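Local coordinates for protein 3-hydroxyacyl-thioester dehydratase X (Mycobacterium tuberculosis, PDB 4OOB) that catalyses the reversible hydration of trans-2-enoyl-CoA to (3R)-3-hydroxyacyl-CoA, accepting many chain lengths but favouring C8 to C12 substrates, at residues A202-E205 with A206-D210; L47-P50 with S51-L55; T157-K160 with I161-Y164; Q128-T131 with S132-E136. All coordinates share one frame; numbering follows the deposited sequence.

Contact 1: residues A202-E205 with A206-D210; sequences ANIE and ARFPD
Phe208 lays the face of its ring over the backbone of Glu205, whose CA sits 3.5 Å from the centroid of the Phe208 ring. That carbon is only 4° off the ring normal, which identifies a centred CH-pi contact. The ring gets there because CG of Phe208 stands beside its own backbone N (chi1 -67°), folding the side chain back along the turn. Ile204 meets the same ring obliquely, bringing its CG2 branch to 3.3 Å from CE1 of Phe208, a tight fit. The other branch of Ile204 serves a different partner: CD1 approaches NH2 of Arg207 at 3.3 Å. Arg207 reaches that methyl by bending at chi3. Its polar end is held separately, NH1 forming a salt bridge with Glu234, while Trp239 lies against both Ile204 and Arg207 and meets the Phe208 ring edge-to-face. The carboxylate of Glu205 leads off in another direction, and its OE2 is hydrogen-bonded to the backbone N of Arg34.

What brings these side chains together is a run of three backbone hydrogen bonds, each spanning three residues. Ala206 N binds Asn203 O at 2.8 Å, Arg207 N binds Ile204 O at 3.1 Å, and Phe208 N binds Glu205 O at 3.2 Å. Such i to i-3 bonding is the signature of a 3-10 turn, here a surface connection between helix 193-199 and strand 212-218 of the hotdog fold.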
loop_
_atom_site.group_PDB
_atom_site.type_symbol
_atom_site.label_atom_id
_atom_site.label_comp_id
_atom_site.label_asym_id
_atom_site.label_seq_id
_atom_site.Cartn_x
_atom_site.Cartn_y
_atom_site.Cartn_z
ATOM N N ALA A 202 7.754 2.537 -10.819
ATOM C CA ALA A 202 8.710 1.894 -11.725
ATOM C C ALA A 202 9.457 2.910 -12.546
ATOM O O ALA A 202 8.859 3.879 -13.043
ATOM C CB ALA A 202 7.996 0.925 -12.647
ATOM N N ASN A 203 10.767 2.688 -12.690
ATOM C CA ASN A 203 11.646 3.606 -13.435
ATOM C C ASN A 203 11.891 4.913 -12.648
ATOM O O ASN A 203 13.034 5.121 -12.194
ATOM C CB ASN A 203 11.121 3.902 -14.872
ATOM C CG ASN A 203 10.815 2.624 -15.669
ATOM O OD1 ASN A 203 9.734 2.494 -16.255
ATOM N ND2 ASN A 203 11.759 1.682 -15.684
ATOM N N ILE A 204 10.836 5.747 -12.481
ATOM C CA ILE A 204 10.826 6.946 -11.559
ATOM C C ILE A 204 11.640 6.787 -10.246
ATOM O O ILE A 204 12.345 7.706 -9.808
ATOM C CB ILE A 204 9.348 7.426 -11.334
ATOM C CG1 ILE A 204 9.115 8.695 -12.098
ATOM C CG2 ILE A 204 8.917 7.699 -9.896
ATOM C CD1 ILE A 204 9.071 8.471 -13.587
ATOM N N GLU A 205 11.545 5.609 -9.639
ATOM C CA GLU A 205 12.256 5.276 -8.409
ATOM C C GLU A 205 13.787 5.395 -8.513
ATOM O O GLU A 205 14.451 5.600 -7.499
ATOM C CB GLU A 205 11.922 3.832 -7.984
ATOM C CG GLU A 205 12.492 2.746 -8.913
ATOM C CD GLU A 205 12.387 1.324 -8.337
ATOM O OE1 GLU A 205 12.214 1.182 -7.103
ATOM O OE2 GLU A 205 12.473 0.360 -9.116
ATOM N N ALA A 206 14.336 5.245 -9.717
ATOM C CA ALA A 206 15.775 5.363 -9.908
ATOM C C ALA A 206 16.297 6.758 -9.490
ATOM O O ALA A 206 17.441 6.886 -9.078
ATOM C CB ALA A 206 16.164 5.097 -11.366
ATOM N N ARG A 207 15.446 7.767 -9.619
ATOM C CA ARG A 207 15.814 9.131 -9.362
ATOM C C ARG A 207 15.473 9.599 -7.942
ATOM O O ARG A 207 15.790 10.731 -7.572
ATOM C CB ARG A 207 15.161 10.035 -10.430
ATOM C CG ARG A 207 15.872 9.934 -11.782
ATOM C CD ARG A 207 15.255 10.804 -12.862
ATOM N NE ARG A 207 14.214 10.072 -13.597
ATOM C CZ ARG A 207 12.921 10.413 -13.671
ATOM N NH1 ARG A 207 12.449 11.508 -13.082
ATOM N NH2 ARG A 207 12.078 9.654 -14.355
ATOM N N PHE A 208 14.835 8.757 -7.131
ATOM C CA PHE A 208 14.461 9.193 -5.758
ATOM C C PHE A 208 15.690 9.495 -4.933
ATOM O O PHE A 208 16.688 8.793 -5.054
ATOM C CB PHE A 208 13.635 8.130 -5.005
ATOM C CG PHE A 208 12.263 7.887 -5.594
ATOM C CD1 PHE A 208 11.764 8.687 -6.622
ATOM C CD2 PHE A 208 11.469 6.867 -5.109
ATOM C CE1 PHE A 208 10.525 8.462 -7.143
ATOM C CE2 PHE A 208 10.218 6.644 -5.628
ATOM C CZ PHE A 208 9.752 7.440 -6.640
ATOM N N PRO A 209 15.625 10.535 -4.085
ATOM C CA PRO A 209 16.680 10.641 -3.094
ATOM C C PRO A 209 16.483 9.591 -2.013
ATOM O O PRO A 209 15.419 8.954 -1.946
ATOM C CB PRO A 209 16.527 12.054 -2.548
ATOM C CG PRO A 209 15.157 12.443 -2.854
ATOM C CD PRO A 209 14.730 11.697 -4.070
ATOM N N ASP A 210 17.500 9.435 -1.173
ATOM C CA ASP A 210 17.540 8.422 -0.130
ATOM C C ASP A 210 16.625 8.770 1.037
ATOM O O ASP A 210 16.140 7.900 1.729
ATOM C CB ASP A 210 18.986 8.293 0.398
ATOM C CG ASP A 210 19.886 7.460 -0.509
ATOM O OD1 ASP A 210 19.470 7.059 -1.618
ATOM O OD2 ASP A 210 21.005 7.173 -0.080
#

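Contact 2: residues L47-P50 with S51-L55; sequences LTFP and SVMSL
Phe49 and Met53, one helical turn apart, form the close-packed side of this contact. Met53 CG lies over one face of the Phe49 ring, 4.0 Å from its centroid and displaced toward the rim. The bend at chi2 (-64°) turns the methionine sulfur back toward the ring in a Met-aromatic contact, with SD of Met53 4.9 Å from the centroid of the Phe49 ring on an oblique line. Val52 adds its CB at 4.1 Å from Phe49 CD1. Beneath this cluster the helix is well formed: Met53 N donates to Phe49 O at 2.9 Å in an almost straight bond (174°), and Val52 N donates to Thr48 O, also at 2.9 Å.

Helix 43-57 lies against the antiparallel sheet, as the helix of a hotdog fold does. Thr48 and Val52 both touch strands 86-99 and 102-113.

The side carrying Pro50 and Ser51 is looser. Pro50 has no N-H to give to the preceding turn, and the helix kinks there. Ser51 N makes just a weak bond to Thr48 O, and Ser54 N a weak one to Pro50 O. A water enters this side, donating to Leu47 O at 2.6 Å and hydrogen-bonded to Ser51 OG at a short 2.5 Å. One turn on, Ser54 OG donates to Ser51 O at 3.1 Å.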
loop_
_atom_site.group_PDB
_atom_site.type_symbol
_atom_site.label_atom_id
_atom_site.label_comp_id
_atom_site.label_asym_id
_atom_site.label_seq_id
_atom_site.Cartn_x
_atom_site.Cartn_y
_atom_site.Cartn_z
ATOM N N LEU A 47 6.932 -6.432 4.481
ATOM C CA LEU A 47 7.736 -7.060 5.506
ATOM C C LEU A 47 7.090 -7.003 6.905
ATOM O O LEU A 47 7.196 -7.957 7.695
ATOM C CB LEU A 47 9.086 -6.348 5.546
ATOM C CG LEU A 47 10.161 -6.816 6.541
ATOM C CD1 LEU A 47 10.734 -8.174 6.156
ATOM C CD2 LEU A 47 11.247 -5.752 6.606
ATOM N N THR A 48 6.502 -5.849 7.226
ATOM C CA THR A 48 5.949 -5.582 8.558
ATOM C C THR A 48 4.506 -5.998 8.695
ATOM O O THR A 48 4.014 -6.101 9.802
ATOM C CB THR A 48 6.102 -4.086 8.975
ATOM O OG1 THR A 48 5.375 -3.235 8.097
ATOM C CG2 THR A 48 7.582 -3.628 8.993
ATOM N N PHE A 49 3.816 -6.282 7.596
ATOM C CA PHE A 49 2.352 -6.384 7.655
ATOM C C PHE A 49 1.817 -7.506 8.528
ATOM O O PHE A 49 0.811 -7.372 9.236
ATOM C CB PHE A 49 1.750 -6.550 6.272
ATOM C CG PHE A 49 0.268 -6.245 6.229
ATOM C CD1 PHE A 49 -0.204 -5.013 6.633
ATOM C CD2 PHE A 49 -0.639 -7.192 5.829
ATOM C CE1 PHE A 49 -1.567 -4.718 6.596
ATOM C CE2 PHE A 49 -1.987 -6.922 5.804
ATOM C CZ PHE A 49 -2.457 -5.689 6.178
ATOM N N PRO A 50 2.479 -8.641 8.473
ATOM C CA PRO A 50 2.030 -9.651 9.401
ATOM C C PRO A 50 2.214 -9.234 10.883
ATOM O O PRO A 50 1.371 -9.617 11.692
ATOM C CB PRO A 50 2.877 -10.870 9.009
ATOM C CG PRO A 50 3.211 -10.613 7.529
ATOM C CD PRO A 50 3.556 -9.143 7.601
ATOM N N SER A 51 3.232 -8.435 11.225
ATOM C CA SER A 51 3.348 -7.865 12.586
ATOM C C SER A 51 2.259 -6.822 12.877
ATOM O O SER A 51 1.731 -6.740 13.987
ATOM C CB SER A 51 4.726 -7.234 12.820
ATOM O OG SER A 51 5.754 -8.164 12.474
ATOM N N VAL A 52 1.909 -6.062 11.853
ATOM C CA VAL A 52 0.787 -5.125 11.931
ATOM C C VAL A 52 -0.570 -5.784 12.289
ATOM O O VAL A 52 -1.238 -5.371 13.237
ATOM C CB VAL A 52 0.656 -4.347 10.617
ATOM C CG1 VAL A 52 -0.705 -3.681 10.515
ATOM C CG2 VAL A 52 1.772 -3.323 10.506
ATOM N N MET A 53 -0.967 -6.789 11.515
ATOM C CA MET A 53 -2.178 -7.578 11.786
ATOM C C MET A 53 -2.138 -8.502 13.036
ATOM O O MET A 53 -3.182 -9.002 13.462
ATOM C CB MET A 53 -2.484 -8.419 10.554
ATOM C CG MET A 53 -2.903 -7.594 9.328
ATOM S SD MET A 53 -4.455 -6.763 9.685
ATOM C CE MET A 53 -3.892 -5.141 10.077
ATOM N N SER A 54 -0.955 -8.769 13.603
ATOM C CA SER A 54 -0.905 -9.506 14.833
ATOM C C SER A 54 -1.288 -8.545 15.956
ATOM O O SER A 54 -1.737 -8.933 17.014
ATOM C CB SER A 54 0.478 -10.137 15.038
ATOM O OG SER A 54 1.308 -9.251 15.698
ATOM N N LEU A 55 -1.163 -7.258 15.708
ATOM C CA LEU A 55 -1.625 -6.307 16.682
ATOM C C LEU A 55 -3.153 -6.271 16.724
ATOM O O LEU A 55 -3.751 -6.090 17.784
ATOM C CB LEU A 55 -1.072 -4.922 16.366
ATOM C CG LEU A 55 -1.614 -3.722 17.152
ATOM C CD1 LEU A 55 -1.454 -3.842 18.659
ATOM C CD2 LEU A 55 -0.925 -2.457 16.669
HETATM O O HOH W 1 6.440 -8.681 10.127
#

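Contact 3: residues T157-K160 with I161-Y164; sequences TPAK and IRRY
Arg162 folds back over the first turn of its own helix, and one face of its guanidinium lies above the backbone of Pro158 and Ala159. The evidence is the height of Ala159 CA, 3.4 Å over the guanidinium plane of Arg162 and offset toward the rim. At the end of the group the two nitrogens divide their neighbours: NH2 of Arg162 is 3.4 Å from Ala159 CB, and NH1 of Arg162 is 3.7 Å from Pro158 CB. A bend at chi3 (-69°) turns the guanidinium back in this way. Lys160 and Arg163 make a second pair, with Lys160 CE 3.3 Å from Arg163 NH2. It is the aliphatic part of the lysine that touches; the like charges stay farther apart, NZ of Lys160 being 4.5 Å from NH2 of Arg163. Both side chains also rest on Val30 of helix 21-31.

These residues are positioned by the start of helix 158-167. Thr157 is its N-cap, and its OG1 accepts a nearly straight bond (173°) from Lys160 N at 2.9 Å. Regular i to i-4 bonds follow, such as Arg162 N to Pro158 O at 2.8 Å and Tyr164 N to Lys160 O at 2.8 Å. Tyr164 matches the opening tyrosine of the hydratase 2 sequence motif, which runs on to His175.

Farther out, the buried side of the helix faces other parts of the chain. Ile161 packs on His175, His192 and Phe195, while the Tyr164 ring leads away from the first turn, meets His192 edge-to-face and touches Tyr27.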
loop_
_atom_site.group_PDB
_atom_site.type_symbol
_atom_site.label_atom_id
_atom_site.label_comp_id
_atom_site.label_asym_id
_atom_site.label_seq_id
_atom_site.Cartn_x
_atom_site.Cartn_y
_atom_site.Cartn_z
ATOM N N THR A 157 -3.819 -8.087 -13.949
ATOM C CA THR A 157 -4.645 -9.280 -14.063
ATOM C C THR A 157 -4.942 -9.906 -12.675
ATOM O O THR A 157 -4.175 -9.726 -11.705
ATOM C CB THR A 157 -3.917 -10.353 -14.897
ATOM O OG1 THR A 157 -2.738 -10.769 -14.195
ATOM C CG2 THR A 157 -3.447 -9.801 -16.253
ATOM N N PRO A 158 -6.043 -10.661 -12.579
ATOM C CA PRO A 158 -6.232 -11.503 -11.410
ATOM C C PRO A 158 -4.963 -12.298 -11.063
ATOM O O PRO A 158 -4.581 -12.390 -9.891
ATOM C CB PRO A 158 -7.385 -12.440 -11.843
ATOM C CG PRO A 158 -8.220 -11.528 -12.715
ATOM C CD PRO A 158 -7.171 -10.784 -13.523
ATOM N N ALA A 159 -4.291 -12.854 -12.060
ATOM C CA ALA A 159 -3.147 -13.711 -11.767
ATOM C C ALA A 159 -1.947 -12.923 -11.194
ATOM O O ALA A 159 -1.354 -13.345 -10.247
ATOM C CB ALA A 159 -2.770 -14.549 -12.986
ATOM N N LYS A 160 -1.617 -11.749 -11.726
ATOM C CA LYS A 160 -0.597 -10.868 -11.102
ATOM C C LYS A 160 -0.916 -10.597 -9.585
ATOM O O LYS A 160 -0.004 -10.619 -8.717
ATOM C CB LYS A 160 -0.536 -9.574 -11.865
ATOM C CG LYS A 160 0.345 -8.484 -11.267
ATOM C CD LYS A 160 1.814 -8.860 -11.329
ATOM C CE LYS A 160 2.345 -9.206 -12.723
ATOM N NZ LYS A 160 2.042 -8.117 -13.685
ATOM N N ILE A 161 -2.197 -10.440 -9.273
ATOM C CA ILE A 161 -2.627 -10.101 -7.906
ATOM C C ILE A 161 -2.695 -11.347 -6.994
ATOM O O ILE A 161 -2.453 -11.215 -5.787
ATOM C CB ILE A 161 -3.938 -9.261 -7.920
ATOM C CG1 ILE A 161 -3.676 -7.928 -8.596
ATOM C CG2 ILE A 161 -4.562 -9.051 -6.510
ATOM C CD1 ILE A 161 -2.687 -7.023 -7.881
ATOM N N ARG A 162 -2.984 -12.539 -7.540
ATOM C CA ARG A 162 -2.711 -13.800 -6.791
ATOM C C ARG A 162 -1.208 -13.863 -6.503
ATOM O O ARG A 162 -0.816 -14.156 -5.392
ATOM C CB ARG A 162 -3.200 -15.106 -7.501
ATOM C CG ARG A 162 -4.719 -15.288 -7.563
ATOM C CD ARG A 162 -5.213 -16.647 -8.116
ATOM N NE ARG A 162 -4.916 -16.762 -9.554
ATOM C CZ ARG A 162 -5.684 -16.341 -10.556
ATOM N NH1 ARG A 162 -6.880 -15.794 -10.341
ATOM N NH2 ARG A 162 -5.283 -16.508 -11.792
ATOM N N ARG A 163 -0.354 -13.533 -7.473
ATOM C CA ARG A 163 1.098 -13.568 -7.189
ATOM C C ARG A 163 1.524 -12.541 -6.135
ATOM O O ARG A 163 2.353 -12.846 -5.276
ATOM C CB ARG A 163 1.972 -13.376 -8.446
ATOM C CG ARG A 163 2.317 -14.639 -9.196
ATOM C CD ARG A 163 3.686 -14.480 -9.876
ATOM N NE ARG A 163 3.575 -13.541 -10.971
ATOM C CZ ARG A 163 4.510 -12.676 -11.388
ATOM N NH1 ARG A 163 5.704 -12.549 -10.812
ATOM N NH2 ARG A 163 4.217 -11.906 -12.423
ATOM N N TYR A 164 0.992 -11.322 -6.246
ATOM C CA TYR A 164 1.263 -10.257 -5.264
ATOM C C TYR A 164 0.857 -10.686 -3.837
ATOM O O TYR A 164 1.542 -10.395 -2.854
ATOM C CB TYR A 164 0.548 -8.937 -5.640
ATOM C CG TYR A 164 0.914 -7.881 -4.633
ATOM C CD1 TYR A 164 2.202 -7.353 -4.582
ATOM C CD2 TYR A 164 0.023 -7.515 -3.642
ATOM C CE1 TYR A 164 2.553 -6.435 -3.584
ATOM C CE2 TYR A 164 0.377 -6.625 -2.647
ATOM C CZ TYR A 164 1.616 -6.068 -2.609
ATOM O OH TYR A 164 1.938 -5.140 -1.579
#

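Contact 4: residues Q128-T131 with S132-E136; sequences QQRT and SLSGE
Ser132 occupies the first corner of a tight turn that Thr131 and Ser134 close between them, the threonine coming from 128-131 and the serine from 132-136. Its own hydroxyl is engaged outside the turn, in a hydrogen bond with OE1 of Glu98.

Leu133 comes next, and its backbone N donates to the Thr131 hydroxyl, OG1, at 2.9 Å with an N-H...O angle of 158°. OG1 is positioned for this by chi1 of 74°, which places it between the backbone N and the carbonyl carbon of Thr131, over the turn. Leu133 CB lies 3.5 Å from the same OG1. The hydroxyl is also hydrogen-bonded to His99 O, so one buried oxygen ties the turn to the end of strand 86-99.

Ser134 completes the arrangement. Its N donates to Thr131 O at 2.9 Å, closing a type I beta turn from Thr131 to Ser134. Together with the bond from Leu133 N to the threonine hydroxyl, which defines an ST turn, this makes the combination known as an ST motif. It lies in the long connection between strand 116-128 and strand 152-156 of the sheet.

The Ser134 side chain then reaches back across the turn. Its OG accepts from Thr131 N at 2.8 Å, along an almost linear path (175°), and is further hydrogen-bonded to Arg100 O. Arg130 packs alongside, its CG 3.6 Å from Ser134 OG.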
loop_
_atom_site.group_PDB
_atom_site.type_symbol
_atom_site.label_atom_id
_atom_site.label_comp_id
_atom_site.label_asym_id
_atom_site.label_seq_id
_atom_site.Cartn_x
_atom_site.Cartn_y
_atom_site.Cartn_z
ATOM N N GLN A 128 -15.120 -1.823 6.910
ATOM C CA GLN A 128 -16.497 -1.559 6.548
ATOM C C GLN A 128 -17.489 -1.993 7.625
ATOM O O GLN A 128 -17.333 -3.054 8.303
ATOM C CB GLN A 128 -16.869 -2.244 5.237
ATOM C CG GLN A 128 -15.869 -2.161 4.108
ATOM C CD GLN A 128 -16.495 -2.476 2.754
ATOM O OE1 GLN A 128 -15.963 -3.273 1.955
ATOM N NE2 GLN A 128 -17.644 -1.901 2.513
ATOM N N GLN A 129 -18.555 -1.193 7.714
ATOM C CA GLN A 129 -19.676 -1.356 8.671
ATOM C C GLN A 129 -20.516 -0.089 8.625
ATOM O O GLN A 129 -20.016 0.977 8.222
ATOM C CB GLN A 129 -19.175 -1.561 10.122
ATOM C CG GLN A 129 -18.336 -0.413 10.642
ATOM C CD GLN A 129 -17.342 -0.833 11.698
ATOM O OE1 GLN A 129 -17.646 -0.845 12.849
ATOM N NE2 GLN A 129 -16.124 -1.126 11.288
ATOM N N ARG A 130 -21.756 -0.172 9.084
ATOM C CA ARG A 130 -22.599 1.036 9.260
ATOM C C ARG A 130 -22.086 1.864 10.416
ATOM O O ARG A 130 -21.746 1.321 11.445
ATOM C CB ARG A 130 -24.077 0.697 9.568
ATOM C CG ARG A 130 -25.028 1.697 8.959
ATOM C CD ARG A 130 -26.496 1.527 9.349
ATOM N NE ARG A 130 -26.561 2.134 10.638
ATOM C CZ ARG A 130 -26.964 3.349 10.923
ATOM N NH1 ARG A 130 -27.555 4.139 10.054
ATOM N NH2 ARG A 130 -26.780 3.738 12.139
ATOM N N THR A 131 -22.086 3.177 10.264
ATOM C CA THR A 131 -21.814 4.104 11.368
ATOM C C THR A 131 -22.918 5.171 11.424
ATOM O O THR A 131 -23.711 5.289 10.495
ATOM C CB THR A 131 -20.484 4.837 11.132
ATOM O OG1 THR A 131 -20.647 5.837 10.106
ATOM C CG2 THR A 131 -19.373 3.848 10.721
ATOM N N SER A 132 -22.899 6.004 12.459
ATOM C CA SER A 132 -23.781 7.177 12.527
ATOM C C SER A 132 -23.557 8.207 11.412
ATOM O O SER A 132 -24.222 9.214 11.416
ATOM C CB SER A 132 -23.554 7.917 13.841
ATOM O OG SER A 132 -22.359 8.706 13.751
ATOM N N LEU A 133 -22.593 8.005 10.510
ATOM C CA LEU A 133 -22.363 8.919 9.394
ATOM C C LEU A 133 -22.891 8.297 8.099
ATOM O O LEU A 133 -22.773 8.895 7.038
ATOM C CB LEU A 133 -20.842 9.225 9.255
ATOM C CG LEU A 133 -20.185 10.514 9.736
ATOM C CD1 LEU A 133 -20.788 11.028 11.042
ATOM C CD2 LEU A 133 -18.663 10.370 9.873
ATOM N N SER A 134 -23.475 7.103 8.185
ATOM C CA SER A 134 -23.840 6.358 6.996
ATOM C C SER A 134 -25.077 6.934 6.284
ATOM O O SER A 134 -25.224 6.788 5.058
ATOM C CB SER A 134 -24.024 4.870 7.320
ATOM O OG SER A 134 -22.791 4.267 7.747
ATOM N N GLY A 135 -25.965 7.567 7.045
ATOM C CA GLY A 135 -27.016 8.420 6.461
ATOM C C GLY A 135 -26.289 9.726 6.208
ATOM O O GLY A 135 -25.909 10.424 7.167
ATOM N N GLU A 136 -26.025 10.024 4.939
ATOM C CA GLU A 136 -25.178 11.129 4.561
ATOM C C GLU A 136 -24.594 10.813 3.224
ATOM O O GLU A 136 -24.118 9.697 3.004
ATOM C CB GLU A 136 -24.052 11.352 5.538
ATOM C CG GLU A 136 -22.819 12.034 4.974
ATOM C CD GLU A 136 -21.861 12.390 6.084
ATOM O OE1 GLU A 136 -22.379 12.851 7.126
ATOM O OE2 GLU A 136 -20.620 12.194 5.937
#

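Overall arrangement
Along the chain the order is contact 2, contact 4, contact 3, contact 1, each closing before the next opens. Contacts 2 and 3 lie on separate helices, 43-57 and 158-167; their centres are about 21 Å apart, their nearest atoms about 8 Å. Contacts 4 and 1 belong to loops at the periphery, on opposite sides of the chain's centre and about 40 Å apart between centres. Contact 4 begins at the last residue of strand 116-128 and contact 1 precedes strand 212-218, both members of the one antiparallel sheet. None of the four touches another. They are separate local structures, two within helices and two in connections, set around the shared sheet of this hotdog enzyme.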